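Local coordinates for protein MATE family efflux transporter (Vibrio cholerae, PDB 6IDP) that probably exports drugs and other toxic compounds across the membrane, coupled to an inward flow of protons, as a multidrug transporter of the MATE family, at residues A[18-23]-A[159-164]; A[26-31]-A[169-174]; A[281-286]-A[366-371]. All coordinates share one frame; numbering follows the deposited sequence.

Helix 5-39 supplies the first half of contacts 1 and 2, through residues 18-23 and then 26-31. The chain returns to it 136 residues later along helix 161-184. There 159-164 closes contact 1 and 169-174 closes contact 2. The two long, mostly helical loops therefore cross: contact 2 opens before contact 1 has closed. Together they fasten the same two helices at successive levels. Contact 3 follows in series and lies in the second MatE sequence region. It closes a shorter loop between helices 281-299 and 360-375. Val281 and Ala285 of contact 3 pack on Thr18, Leu22 and Met29, so helix 5-39 links the two halves of the chain.

Contact 1: residues A[18-23]-A[159-164]; sequences TWPMLF and NTLLPG. With OLC ((2R)-2,3-dihydroxypropyl (9Z)-octadec-9-enoate), chain M; OLC ((2R)-2,3-dihydroxypropyl (9Z)-octadec-9-enoate), chain P.
Pro20 and Gly164 bring the two backbones together, with their CA atoms 4.8 Å apart. Residues 18-23 are helical but kinked at Pro20. Residues 159-164 run through a turn into a new helix. Since Gly164 has no side chain, its CA comes within 3.5 Å of Pro20 O in a bent CA-H...O contact. The Pro20 ring lies over the start of that helix, with CB 3.7 Å from Thr160 O. Thr160 also meets Met21 at about a right angle, CB against CG at 3.8 Å. Its OG1 bonds to Met17 O, the carbonyl that Met21 N would take in an unbroken helix. Trp19 is sandwiched: Pro20 CD covers one face and the tail of the monoolein of chain M the other. Leu161 CD1 approaches the ring obliquely, 4.2 Å from Trp19 CH2. Leu161 CG, anti to the backbone N (chi1 -176°), carries this methyl toward Trp19 and Pro20. Asn159 OD1 caps the new helix by accepting from Leu162 N at 2.9 Å, nearly straight at 167°. Helix 281-299 packs on Thr18, Met21 and Leu22 of helix 5-39, while helix 124-156 packs on Thr160, Leu162 and Pro163.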
ATOM      1  N   THR A  18       6.276 -13.407  -5.642  1.00 37.77           N
ATOM      2  CA  THR A  18       6.602 -12.063  -5.178  1.00 34.54           C
ATOM      3  C   THR A  18       7.239 -11.166  -6.242  1.00 37.01           C
ATOM      4  O   THR A  18       6.867  -9.999  -6.363  1.00 37.66           O
ATOM      5  CB  THR A  18       7.540 -12.115  -3.951  1.00 35.31           C
ATOM      6  OG1 THR A  18       6.891 -12.823  -2.888  1.00 29.53           O
ATOM      7  CG2 THR A  18       7.883 -10.711  -3.475  1.00 31.54           C
ATOM      8  N   TRP A  19       8.182 -11.692  -7.020  1.00 32.09           N
ATOM      9  CA  TRP A  19       8.903 -10.838  -7.966  1.00 38.45           C
ATOM     10  C   TRP A  19       8.013 -10.134  -9.016  1.00 38.06           C
ATOM     11  O   TRP A  19       8.342  -9.021  -9.423  1.00 36.44           O
ATOM     12  CB  TRP A  19      10.032 -11.626  -8.661  1.00 35.68           C
ATOM     13  CG  TRP A  19       9.617 -12.588  -9.736  1.00 40.36           C
ATOM     14  CD1 TRP A  19       9.496 -13.943  -9.622  1.00 40.89           C
ATOM     15  CD2 TRP A  19       9.299 -12.271 -11.099  1.00 41.03           C
ATOM     16  NE1 TRP A  19       9.109 -14.487 -10.823  1.00 45.85           N
ATOM     17  CE2 TRP A  19       8.979 -13.482 -11.744  1.00 46.57           C
ATOM     18  CE3 TRP A  19       9.245 -11.081 -11.831  1.00 40.40           C
ATOM     19  CZ2 TRP A  19       8.611 -13.535 -13.087  1.00 49.58           C
ATOM     20  CZ3 TRP A  19       8.878 -11.137 -13.161  1.00 47.19           C
ATOM     21  CH2 TRP A  19       8.566 -12.355 -13.776  1.00 49.45           C
ATOM     22  N   PRO A  20       6.893 -10.752  -9.456  1.00 37.12           N
ATOM     23  CA  PRO A  20       6.079  -9.935 -10.366  1.00 34.38           C
ATOM     24  C   PRO A  20       5.449  -8.726  -9.678  1.00 37.44           C
ATOM     25  O   PRO A  20       5.243  -7.696 -10.320  1.00 36.79           O
ATOM     26  CB  PRO A  20       4.989 -10.904 -10.842  1.00 30.54           C
ATOM     27  CG  PRO A  20       5.537 -12.257 -10.598  1.00 32.02           C
ATOM     28  CD  PRO A  20       6.370 -12.129  -9.361  1.00 37.14           C
ATOM     29  N   MET A  21       5.140  -8.859  -8.391  1.00 33.80           N
ATOM     30  CA  MET A  21       4.567  -7.751  -7.637  1.00 34.19           C
ATOM     31  C   MET A  21       5.628  -6.689  -7.381  1.00 38.21           C
ATOM     32  O   MET A  21       5.322  -5.504  -7.292  1.00 46.67           O
ATOM     33  CB  MET A  21       3.966  -8.238  -6.315  1.00 28.63           C
ATOM     34  CG  MET A  21       2.747  -9.137  -6.482  1.00 27.07           C
ATOM     35  SD  MET A  21       1.512  -8.469  -7.617  1.00 45.70           S
ATOM     36  CE  MET A  21       1.047  -6.950  -6.794  1.00 34.87           C
ATOM     37  N   LEU A  22       6.878  -7.127  -7.267  1.00 35.79           N
ATOM     38  CA  LEU A  22       8.001  -6.208  -7.148  1.00 38.73           C
ATOM     39  C   LEU A  22       8.115  -5.344  -8.398  1.00 38.13           C
ATOM     40  O   LEU A  22       8.209  -4.120  -8.310  1.00 37.64           O
ATOM     41  CB  LEU A  22       9.305  -6.974  -6.916  1.00 41.78           C
ATOM     42  CG  LEU A  22      10.573  -6.125  -6.812  1.00 48.86           C
ATOM     43  CD1 LEU A  22      10.487  -5.189  -5.619  1.00 51.40           C
ATOM     44  CD2 LEU A  22      11.809  -7.008  -6.721  1.00 51.08           C
ATOM     45  N   PHE A  23       8.099  -5.992  -9.558  1.00 39.68           N
ATOM     46  CA  PHE A  23       8.220  -5.290 -10.832  1.00 49.39           C
ATOM     47  C   PHE A  23       7.007  -4.403 -11.082  1.00 50.17           C
ATOM     48  O   PHE A  23       7.131  -3.318 -11.648  1.00 54.20           O
ATOM     49  CB  PHE A  23       8.392  -6.279 -11.991  1.00 54.68           C
ATOM     50  CG  PHE A  23       9.773  -6.865 -12.098  1.00 64.32           C
ATOM     51  CD1 PHE A  23      10.719  -6.650 -11.107  1.00 69.30           C
ATOM     52  CD2 PHE A  23      10.131  -7.622 -13.202  1.00 71.51           C
ATOM     53  CE1 PHE A  23      11.990  -7.192 -11.211  1.00 74.96           C
ATOM     54  CE2 PHE A  23      11.401  -8.163 -13.312  1.00 75.52           C
ATOM     55  CZ  PHE A  23      12.330  -7.947 -12.315  1.00 77.06           C
ATOM     56  N   ASN A 159      -2.604 -15.906  -8.409  1.00 29.27           N
ATOM     57  CA  ASN A 159      -1.926 -15.384  -9.588  1.00 27.98           C
ATOM     58  C   ASN A 159      -1.469 -13.946  -9.379  1.00 26.63           C
ATOM     59  O   ASN A 159      -2.291 -13.041  -9.237  1.00 28.96           O
ATOM     60  CB  ASN A 159      -2.841 -15.480 -10.814  1.00 26.50           C
ATOM     61  CG  ASN A 159      -2.133 -15.102 -12.111  1.00 29.24           C
ATOM     62  OD1 ASN A 159      -1.529 -14.036 -12.220  1.00 34.30           O
ATOM     63  ND2 ASN A 159      -2.204 -15.984 -13.096  1.00 26.37           N
ATOM     64  N   THR A 160      -0.153 -13.747  -9.367  1.00 22.84           N
ATOM     65  CA  THR A 160       0.430 -12.412  -9.256  1.00 32.95           C
ATOM     66  C   THR A 160       1.089 -11.974 -10.566  1.00 32.45           C
ATOM     67  O   THR A 160       1.329 -10.787 -10.781  1.00 36.57           O
ATOM     68  CB  THR A 160       1.476 -12.338  -8.123  1.00 35.63           C
ATOM     69  OG1 THR A 160       2.470 -13.350  -8.321  1.00 36.47           O
ATOM     70  CG2 THR A 160       0.814 -12.541  -6.769  1.00 32.53           C
ATOM     71  N   LEU A 161       1.380 -12.938 -11.435  1.00 28.63           N
ATOM     72  CA  LEU A 161       2.058 -12.653 -12.695  1.00 34.71           C
ATOM     73  C   LEU A 161       1.225 -11.732 -13.582  1.00 37.59           C
ATOM     74  O   LEU A 161       1.744 -10.778 -14.158  1.00 36.01           O
ATOM     75  CB  LEU A 161       2.380 -13.953 -13.440  1.00 36.21           C
ATOM     76  CG  LEU A 161       3.177 -13.824 -14.742  1.00 40.88           C
ATOM     77  CD1 LEU A 161       4.498 -13.110 -14.493  1.00 32.89           C
ATOM     78  CD2 LEU A 161       3.417 -15.191 -15.365  1.00 47.36           C
ATOM     79  N   LEU A 162      -0.070 -12.018 -13.681  1.00 37.16           N
ATOM     80  CA  LEU A 162      -0.957 -11.230 -14.533  1.00 36.83           C
ATOM     81  C   LEU A 162      -1.160  -9.797 -14.008  1.00 33.73           C
ATOM     82  O   LEU A 162      -1.020  -8.847 -14.778  1.00 31.81           O
ATOM     83  CB  LEU A 162      -2.306 -11.940 -14.704  1.00 35.87           C
ATOM     84  CG  LEU A 162      -3.350 -11.268 -15.599  1.00 37.45           C
ATOM     85  CD1 LEU A 162      -2.799 -11.034 -16.997  1.00 34.82           C
ATOM     86  CD2 LEU A 162      -4.613 -12.115 -15.653  1.00 36.22           C
ATOM     87  N   PRO A 163      -1.489  -9.629 -12.709  1.00 33.75           N
ATOM     88  CA  PRO A 163      -1.555  -8.240 -12.237  1.00 34.82           C
ATOM     89  C   PRO A 163      -0.206  -7.529 -12.287  1.00 35.82           C
ATOM     90  O   PRO A 163      -0.162  -6.340 -12.602  1.00 41.25           O
ATOM     91  CB  PRO A 163      -2.044  -8.377 -10.786  1.00 34.11           C
ATOM     92  CG  PRO A 163      -1.799  -9.791 -10.416  1.00 38.26           C
ATOM     93  CD  PRO A 163      -1.958 -10.571 -11.677  1.00 29.81           C
ATOM     94  N   GLY A 164       0.872  -8.244 -11.985  1.00 32.00           N
ATOM     95  CA  GLY A 164       2.201  -7.662 -12.025  1.00 31.50           C
ATOM     96  C   GLY A 164       2.561  -7.175 -13.416  1.00 38.67           C
ATOM     97  O   GLY A 164       3.075  -6.070 -13.592  1.00 35.61           O
TER
HETATM   98  C18 OLC M 512      14.574  -9.881  -8.942  1.00 60.21           C
HETATM   99  C10 OLC M 512      11.121 -16.395 -14.050  1.00 54.09           C
HETATM  100  C17 OLC M 512      13.461 -10.558  -9.713  1.00 60.11           C
HETATM  101  C11 OLC M 512      12.269 -16.392 -13.064  1.00 51.79           C
HETATM  102  C16 OLC M 512      14.055 -11.441 -10.790  1.00 58.64           C
HETATM  103  C12 OLC M 512      12.268 -15.096 -12.281  1.00 44.46           C
HETATM  104  C15 OLC M 512      12.953 -12.205 -11.494  1.00 52.73           C
HETATM  105  C13 OLC M 512      12.512 -13.937 -13.222  1.00 48.43           C
HETATM  106  C14 OLC M 512      13.548 -13.004 -12.634  1.00 52.35           C
HETATM  107  C18 OLC P 515      11.721 -10.623  -5.031  1.00 56.72           C
HETATM  108  C10 OLC P 515      14.145 -16.390  -1.101  1.00 68.99           C
HETATM  109  C9  OLC P 515      15.011 -17.317  -1.567  1.00 68.38           C
HETATM  110  C17 OLC P 515      12.574 -10.779  -3.790  1.00 52.23           C
HETATM  111  C11 OLC P 515      12.660 -16.512  -1.374  1.00 67.75           C
HETATM  112  C8  OLC P 515      14.521 -18.505  -2.371  1.00 63.73           C
HETATM  113  C16 OLC P 515      12.476 -12.201  -3.278  1.00 45.49           C
HETATM  114  C12 OLC P 515      11.883 -15.547  -0.501  1.00 61.89           C
HETATM  115  C7  OLC P 515      15.664 -19.088  -3.177  1.00 61.84           C
HETATM  116  C15 OLC P 515      11.191 -12.376  -2.500  1.00 37.86           C
HETATM  117  C13 OLC P 515      12.064 -14.127  -0.993  1.00 56.61           C
HETATM  118  C6  OLC P 515      16.162 -20.366  -2.536  1.00 61.25           C
HETATM  119  C14 OLC P 515      11.056 -13.822  -2.077  1.00 48.56           C
HETATM  120  C5  OLC P 515      15.178 -21.486  -2.793  1.00 63.13           C

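Contact 2: residues A[26-31]-A[169-174]. With OLC ((2R)-2,3-dihydroxypropyl (9Z)-octadec-9-enoate), chain O.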
ATOM      1  N   LEU A  26       7.466  -1.347  -8.867  1.00 57.75           N
ATOM      2  CA  LEU A  26       8.586  -0.587  -9.421  1.00 56.23           C
ATOM      3  C   LEU A  26       8.214   0.148 -10.705  1.00 59.45           C
ATOM      4  O   LEU A  26       8.594   1.304 -10.898  1.00 67.21           O
ATOM      5  CB  LEU A  26       9.776  -1.510  -9.685  1.00 53.79           C
ATOM      6  CG  LEU A  26      10.612  -1.919  -8.473  1.00 52.39           C
ATOM      7  CD1 LEU A  26      11.630  -2.979  -8.857  1.00 57.45           C
ATOM      8  CD2 LEU A  26      11.305  -0.708  -7.874  1.00 49.52           C
ATOM      9  N   SER A  27       7.483  -0.528 -11.587  1.00 52.66           N
ATOM     10  CA  SER A  27       7.027   0.092 -12.824  1.00 60.40           C
ATOM     11  C   SER A  27       6.071   1.234 -12.501  1.00 63.84           C
ATOM     12  O   SER A  27       6.095   2.283 -13.145  1.00 60.18           O
ATOM     13  CB  SER A  27       6.346  -0.936 -13.731  1.00 57.36           C
ATOM     14  OG  SER A  27       5.144  -1.411 -13.150  1.00 56.30           O
ATOM     15  N   LEU A  28       5.240   1.014 -11.486  1.00 62.32           N
ATOM     16  CA  LEU A  28       4.289   2.012 -11.020  1.00 62.56           C
ATOM     17  C   LEU A  28       4.987   3.276 -10.517  1.00 62.40           C
ATOM     18  O   LEU A  28       4.614   4.390 -10.886  1.00 65.72           O
ATOM     19  CB  LEU A  28       3.407   1.415  -9.918  1.00 57.97           C
ATOM     20  CG  LEU A  28       2.414   2.334  -9.212  1.00 54.74           C
ATOM     21  CD1 LEU A  28       1.519   3.020 -10.225  1.00 52.25           C
ATOM     22  CD2 LEU A  28       1.585   1.544  -8.209  1.00 51.94           C
ATOM     23  N   MET A  29       6.006   3.104  -9.682  1.00 60.10           N
ATOM     24  CA  MET A  29       6.718   4.246  -9.115  1.00 69.34           C
ATOM     25  C   MET A  29       7.588   4.957 -10.149  1.00 65.90           C
ATOM     26  O   MET A  29       7.925   6.127  -9.985  1.00 69.71           O
ATOM     27  CB  MET A  29       7.575   3.802  -7.928  1.00 77.28           C
ATOM     28  CG  MET A  29       6.781   3.189  -6.791  1.00 73.18           C
ATOM     29  SD  MET A  29       7.853   2.604  -5.467  1.00111.39           S
ATOM     30  CE  MET A  29       8.850   1.409  -6.346  1.00 61.09           C
ATOM     31  N   SER A  30       7.950   4.242 -11.210  1.00 64.11           N
ATOM     32  CA  SER A  30       8.729   4.829 -12.294  1.00 64.77           C
ATOM     33  C   SER A  30       7.896   5.845 -13.068  1.00 62.67           C
ATOM     34  O   SER A  30       8.386   6.915 -13.426  1.00 60.67           O
ATOM     35  CB  SER A  30       9.256   3.744 -13.236  1.00 67.07           C
ATOM     36  OG  SER A  30      10.268   2.973 -12.612  1.00 71.66           O
ATOM     37  N   PHE A  31       6.635   5.504 -13.322  1.00 60.21           N
ATOM     38  CA  PHE A  31       5.718   6.429 -13.977  1.00 64.67           C
ATOM     39  C   PHE A  31       5.446   7.652 -13.109  1.00 66.93           C
ATOM     40  O   PHE A  31       5.544   8.788 -13.574  1.00 71.41           O
ATOM     41  CB  PHE A  31       4.388   5.749 -14.312  1.00 57.50           C
ATOM     42  CG  PHE A  31       3.250   6.716 -14.467  1.00 63.22           C
ATOM     43  CD1 PHE A  31       3.130   7.483 -15.615  1.00 73.13           C
ATOM     44  CD2 PHE A  31       2.315   6.882 -13.456  1.00 61.75           C
ATOM     45  CE1 PHE A  31       2.094   8.388 -15.756  1.00 72.20           C
ATOM     46  CE2 PHE A  31       1.279   7.788 -13.593  1.00 64.77           C
ATOM     47  CZ  PHE A  31       1.169   8.540 -14.742  1.00 69.17           C
ATOM     48  N   VAL A 169       2.412  -2.678 -17.845  1.00 39.93           N
ATOM     49  CA  VAL A 169       1.803  -2.230 -19.094  1.00 42.58           C
ATOM     50  C   VAL A 169       1.094  -0.887 -18.933  1.00 42.31           C
ATOM     51  O   VAL A 169       1.296   0.027 -19.732  1.00 39.39           O
ATOM     52  CB  VAL A 169       0.803  -3.271 -19.632  1.00 41.96           C
ATOM     53  CG1 VAL A 169       0.053  -2.720 -20.834  1.00 40.11           C
ATOM     54  CG2 VAL A 169       1.531  -4.556 -19.998  1.00 40.78           C
ATOM     55  N   THR A 170       0.273  -0.762 -17.895  1.00 37.61           N
ATOM     56  CA  THR A 170      -0.462   0.476 -17.665  1.00 35.19           C
ATOM     57  C   THR A 170       0.475   1.620 -17.271  1.00 40.37           C
ATOM     58  O   THR A 170       0.213   2.778 -17.593  1.00 40.24           O
ATOM     59  CB  THR A 170      -1.549   0.303 -16.582  1.00 31.56           C
ATOM     60  OG1 THR A 170      -0.945  -0.119 -15.354  1.00 35.73           O
ATOM     61  CG2 THR A 170      -2.582  -0.729 -17.022  1.00 27.98           C
ATOM     62  N   SER A 171       1.565   1.291 -16.581  1.00 36.31           N
ATOM     63  CA  SER A 171       2.565   2.289 -16.202  1.00 38.53           C
ATOM     64  C   SER A 171       3.248   2.889 -17.425  1.00 38.48           C
ATOM     65  O   SER A 171       3.409   4.104 -17.522  1.00 42.12           O
ATOM     66  CB  SER A 171       3.621   1.680 -15.276  1.00 39.51           C
ATOM     67  OG  SER A 171       3.056   1.295 -14.038  1.00 45.90           O
ATOM     68  N   VAL A 172       3.656   2.025 -18.349  1.00 42.16           N
ATOM     69  CA  VAL A 172       4.288   2.463 -19.588  1.00 49.49           C
ATOM     70  C   VAL A 172       3.288   3.225 -20.446  1.00 53.58           C
ATOM     71  O   VAL A 172       3.598   4.292 -20.981  1.00 50.65           O
ATOM     72  CB  VAL A 172       4.858   1.271 -20.388  1.00 50.68           C
ATOM     73  CG1 VAL A 172       5.083   1.653 -21.845  1.00 55.80           C
ATOM     74  CG2 VAL A 172       6.148   0.781 -19.757  1.00 53.08           C
ATOM     75  N   LEU A 173       2.081   2.679 -20.558  1.00 47.90           N
ATOM     76  CA  LEU A 173       1.032   3.303 -21.355  1.00 45.65           C
ATOM     77  C   LEU A 173       0.683   4.691 -20.816  1.00 44.53           C
ATOM     78  O   LEU A 173       0.511   5.636 -21.585  1.00 43.00           O
ATOM     79  CB  LEU A 173      -0.211   2.409 -21.392  1.00 43.94           C
ATOM     80  CG  LEU A 173      -1.303   2.771 -22.399  1.00 55.99           C
ATOM     81  CD1 LEU A 173      -0.702   3.002 -23.778  1.00 63.58           C
ATOM     82  CD2 LEU A 173      -2.358   1.675 -22.457  1.00 56.82           C
ATOM     83  N   ASN A 174       0.596   4.817 -19.495  1.00 44.61           N
ATOM     84  CA  ASN A 174       0.303   6.105 -18.874  1.00 42.04           C
ATOM     85  C   ASN A 174       1.452   7.090 -19.063  1.00 47.67           C
ATOM     86  O   ASN A 174       1.234   8.295 -19.191  1.00 54.34           O
ATOM     87  CB  ASN A 174       0.005   5.928 -17.381  1.00 40.86           C
ATOM     88  CG  ASN A 174      -0.800   7.080 -16.804  1.00 50.21           C
ATOM     89  OD1 ASN A 174      -0.835   8.177 -17.364  1.00 53.02           O
ATOM     90  ND2 ASN A 174      -1.441   6.838 -15.666  1.00 50.62           N
TER
HETATM   91  C18 OLC O 514      -0.775   5.043 -12.960  1.00 56.88           C
HETATM   92  C17 OLC O 514      -0.544   5.617 -11.578  1.00 62.52           C
HETATM   93  C16 OLC O 514      -1.858   6.033 -10.954  1.00 61.70           C
HETATM   94  C15 OLC O 514      -1.753   5.913  -9.450  1.00 63.70           C
HETATM   95  C14 OLC O 514      -3.137   5.811  -8.848  1.00 61.64           C
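Phe31 stacks its ring on the side-chain amide of Asn174, the two planes 28° apart. The packing is tight, with Phe31 CZ 3.2 Å from Asn174 CG. Asn174 CB sits over the same ring in a CH-pi contact, 3.9 Å from the centroid. Both groups leave their helices anti to the backbone N (chi1 157° for Phe31), which carries the ring across to the amide. The amide is also held by a bond from Asn174 ND2 to Thr196 OG1. A monoolein tail of chain O lies against the pair, its C17 3.5 Å from Phe31 CE2. One turn earlier the contact rests on two serines. Ser171 OG lies 3.3 Å from both Ser27 O and Leu28 CA, but its hydrogen bond goes to Met167 O in its own helix. Ser27 OG is likewise bonded to Gly24 O, with a weak bond across to Met167 O. These small side chains let the axes run nearly parallel, 14° apart, at a close 8.5 Å. Helix 189-213 packs against Thr170, Leu173 and Asn174 of helix 161-184, and helix 263-279 meets helix 5-39 at Met29.

Contact 3: residues A[281-286]-A[366-371]; sequences VAVLAM and CMLMVS. With OLC ((2R)-2,3-dihydroxypropyl (9Z)-octadec-9-enoate), chain N.
Two nearly parallel helices of the second MatE sequence region meet here through apolar side chains, largely by their methyl groups. Their axes are 7° apart in direction and 9.7 Å apart at closest approach. The spacing is wide enough for larger side chains to fill it, and the backbones stay apart: the nearest CA atoms, those of Val283 and Leu368, are 7.4 Å from each other. Met367 spans much of the gap. Its chain is extended at chi2 and then bends at chi3 (59°), which sets CE between two partners. CE meets Val283 CG1 at 4.0 Å and Leu284 CD2 at 4.2 Å. The Leu284 CA-CB bond points away from the other helix, but the CD2 methyl turns back to it. Leu368 fills the next level. Its CD1 reaches Val283 CG1 at 4.3 Å and Met286 CB at 4.2 Å. Its chi1 of -135° lies off the staggered positions, which probably costs some torsional strain. Val283 CG1 is thus shared by Met367 and Leu368. Ser371 turns its hydroxyl back on its own helix, with OG donating to Leu368 O at 2.8 Å. A monoolein tail of chain N touches Val281 CG1 at 3.6 Å. Helix 303-330 covers the pair through Phe316 on Met286 and Gln321 on Val283. Helix 379-435 backs Cys366, Met369 and Val370, and helix 5-39 lies against Val281 and Ala285.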
ATOM      1  N   VAL A 281      10.670  -1.893  -0.679  1.00 28.04           N
ATOM      2  CA  VAL A 281       9.806  -2.238  -1.800  1.00 31.12           C
ATOM      3  C   VAL A 281       9.630  -3.755  -1.938  1.00 27.83           C
ATOM      4  O   VAL A 281       8.581  -4.220  -2.380  1.00 31.92           O
ATOM      5  CB  VAL A 281      10.339  -1.637  -3.131  1.00 37.06           C
ATOM      6  CG1 VAL A 281      11.650  -2.287  -3.542  1.00 40.63           C
ATOM      7  CG2 VAL A 281       9.297  -1.762  -4.233  1.00 37.57           C
ATOM      8  N   ALA A 282      10.634  -4.529  -1.539  1.00 23.59           N
ATOM      9  CA  ALA A 282      10.523  -5.983  -1.613  1.00 31.27           C
ATOM     10  C   ALA A 282       9.578  -6.500  -0.536  1.00 34.38           C
ATOM     11  O   ALA A 282       8.835  -7.461  -0.758  1.00 34.70           O
ATOM     12  CB  ALA A 282      11.885  -6.638  -1.480  1.00 29.26           C
ATOM     13  N   VAL A 283       9.611  -5.866   0.632  1.00 27.33           N
ATOM     14  CA  VAL A 283       8.705  -6.231   1.709  1.00 28.39           C
ATOM     15  C   VAL A 283       7.280  -5.870   1.302  1.00 37.44           C
ATOM     16  O   VAL A 283       6.341  -6.642   1.523  1.00 32.46           O
ATOM     17  CB  VAL A 283       9.076  -5.537   3.031  1.00 29.26           C
ATOM     18  CG1 VAL A 283       8.112  -5.938   4.133  1.00 33.62           C
ATOM     19  CG2 VAL A 283      10.502  -5.884   3.427  1.00 25.19           C
ATOM     20  N   LEU A 284       7.135  -4.700   0.684  1.00 30.13           N
ATOM     21  CA  LEU A 284       5.846  -4.235   0.184  1.00 33.14           C
ATOM     22  C   LEU A 284       5.251  -5.232  -0.813  1.00 32.79           C
ATOM     23  O   LEU A 284       4.068  -5.569  -0.736  1.00 28.10           O
ATOM     24  CB  LEU A 284       5.997  -2.856  -0.460  1.00 40.46           C
ATOM     25  CG  LEU A 284       4.756  -1.966  -0.568  1.00 55.43           C
ATOM     26  CD1 LEU A 284       3.969  -2.230  -1.849  1.00 60.26           C
ATOM     27  CD2 LEU A 284       3.867  -2.118   0.665  1.00 56.58           C
ATOM     28  N   ALA A 285       6.076  -5.706  -1.742  1.00 33.47           N
ATOM     29  CA  ALA A 285       5.648  -6.706  -2.713  1.00 33.58           C
ATOM     30  C   ALA A 285       5.178  -7.983  -2.021  1.00 32.20           C
ATOM     31  O   ALA A 285       4.214  -8.617  -2.453  1.00 30.83           O
ATOM     32  CB  ALA A 285       6.779  -7.020  -3.685  1.00 28.04           C
ATOM     33  N   MET A 286       5.858  -8.345  -0.938  1.00 26.31           N
ATOM     34  CA  MET A 286       5.558  -9.573  -0.206  1.00 32.10           C
ATOM     35  C   MET A 286       4.212  -9.493   0.515  1.00 33.90           C
ATOM     36  O   MET A 286       3.548 -10.508   0.708  1.00 30.62           O
ATOM     37  CB  MET A 286       6.674  -9.881   0.798  1.00 33.73           C
ATOM     38  CG  MET A 286       6.914 -11.367   1.032  1.00 39.71           C
ATOM     39  SD  MET A 286       8.488 -11.703   1.857  1.00 47.67           S
ATOM     40  CE  MET A 286       9.486 -10.367   1.205  1.00 37.05           C
ATOM     41  N   CYS A 366       7.031  -6.077  11.035  1.00 33.96           N
ATOM     42  CA  CYS A 366       5.761  -5.520  11.483  1.00 28.27           C
ATOM     43  C   CYS A 366       4.757  -5.454  10.334  1.00 29.61           C
ATOM     44  O   CYS A 366       3.587  -5.810  10.500  1.00 30.28           O
ATOM     45  CB  CYS A 366       5.976  -4.130  12.085  1.00 24.63           C
ATOM     46  SG  CYS A 366       4.512  -3.433  12.875  1.00 38.05           S
ATOM     47  N   MET A 367       5.223  -5.001   9.174  1.00 24.15           N
ATOM     48  CA  MET A 367       4.400  -4.974   7.970  1.00 27.35           C
ATOM     49  C   MET A 367       3.953  -6.380   7.589  1.00 30.19           C
ATOM     50  O   MET A 367       2.807  -6.598   7.200  1.00 28.40           O
ATOM     51  CB  MET A 367       5.167  -4.344   6.807  1.00 25.96           C
ATOM     52  CG  MET A 367       5.526  -2.880   7.014  1.00 32.12           C
ATOM     53  SD  MET A 367       6.748  -2.288   5.818  1.00 35.52           S
ATOM     54  CE  MET A 367       5.890  -2.579   4.276  1.00 38.18           C
ATOM     55  N   LEU A 368       4.876  -7.326   7.706  1.00 27.95           N
ATOM     56  CA  LEU A 368       4.628  -8.714   7.340  1.00 31.22           C
ATOM     57  C   LEU A 368       3.581  -9.341   8.252  1.00 29.00           C
ATOM     58  O   LEU A 368       2.663 -10.016   7.791  1.00 28.83           O
ATOM     59  CB  LEU A 368       5.929  -9.515   7.403  1.00 32.61           C
ATOM     60  CG  LEU A 368       6.244 -10.475   6.257  1.00 41.95           C
ATOM     61  CD1 LEU A 368       6.324  -9.729   4.937  1.00 42.71           C
ATOM     62  CD2 LEU A 368       7.547 -11.205   6.541  1.00 41.11           C
ATOM     63  N   MET A 369       3.725  -9.100   9.550  1.00 26.88           N
ATOM     64  CA  MET A 369       2.828  -9.676  10.540  1.00 28.58           C
ATOM     65  C   MET A 369       1.399  -9.148  10.391  1.00 30.63           C
ATOM     66  O   MET A 369       0.441  -9.888  10.621  1.00 24.43           O
ATOM     67  CB  MET A 369       3.354  -9.410  11.951  1.00 24.07           C
ATOM     68  CG  MET A 369       4.667 -10.119  12.269  1.00 24.32           C
ATOM     69  SD  MET A 369       4.557 -11.918  12.145  1.00 33.97           S
ATOM     70  CE  MET A 369       5.313 -12.231  10.551  1.00 26.57           C
ATOM     71  N   VAL A 370       1.261  -7.881  10.002  1.00 24.08           N
ATOM     72  CA  VAL A 370      -0.057  -7.303   9.750  1.00 23.78           C
ATOM     73  C   VAL A 370      -0.757  -8.042   8.615  1.00 28.92           C
ATOM     74  O   VAL A 370      -1.908  -8.458   8.751  1.00 29.45           O
ATOM     75  CB  VAL A 370       0.022  -5.796   9.400  1.00 24.35           C
ATOM     76  CG1 VAL A 370      -1.302  -5.310   8.816  1.00 22.66           C
ATOM     77  CG2 VAL A 370       0.390  -4.981  10.629  1.00 22.68           C
ATOM     78  N   SER A 371      -0.051  -8.213   7.501  1.00 27.45           N
ATOM     79  CA  SER A 371      -0.615  -8.878   6.333  1.00 26.57           C
ATOM     80  C   SER A 371      -0.904 -10.353   6.603  1.00 23.42           C
ATOM     81  O   SER A 371      -1.867 -10.906   6.077  1.00 32.53           O
ATOM     82  CB  SER A 371       0.324  -8.737   5.132  1.00 29.44           C
ATOM     83  OG  SER A 371       1.517  -9.473   5.334  1.00 37.77           O
TER
HETATM   84  C18 OLC N 513      18.290   1.081  -1.873  1.00 58.60           C
HETATM   85  C17 OLC N 513      17.442  -0.150  -1.640  1.00 59.75           C
HETATM   86  C16 OLC N 513      16.945  -0.677  -2.968  1.00 60.78           C
HETATM   87  C12 OLC N 513      14.379  -4.183  -5.278  1.00 60.03           C
HETATM   88  C15 OLC N 513      16.104  -1.916  -2.748  1.00 59.86           C
HETATM   89  C13 OLC N 513      14.942  -3.745  -3.943  1.00 62.02           C
HETATM   90  C14 OLC N 513      15.467  -2.331  -4.059  1.00 64.49           C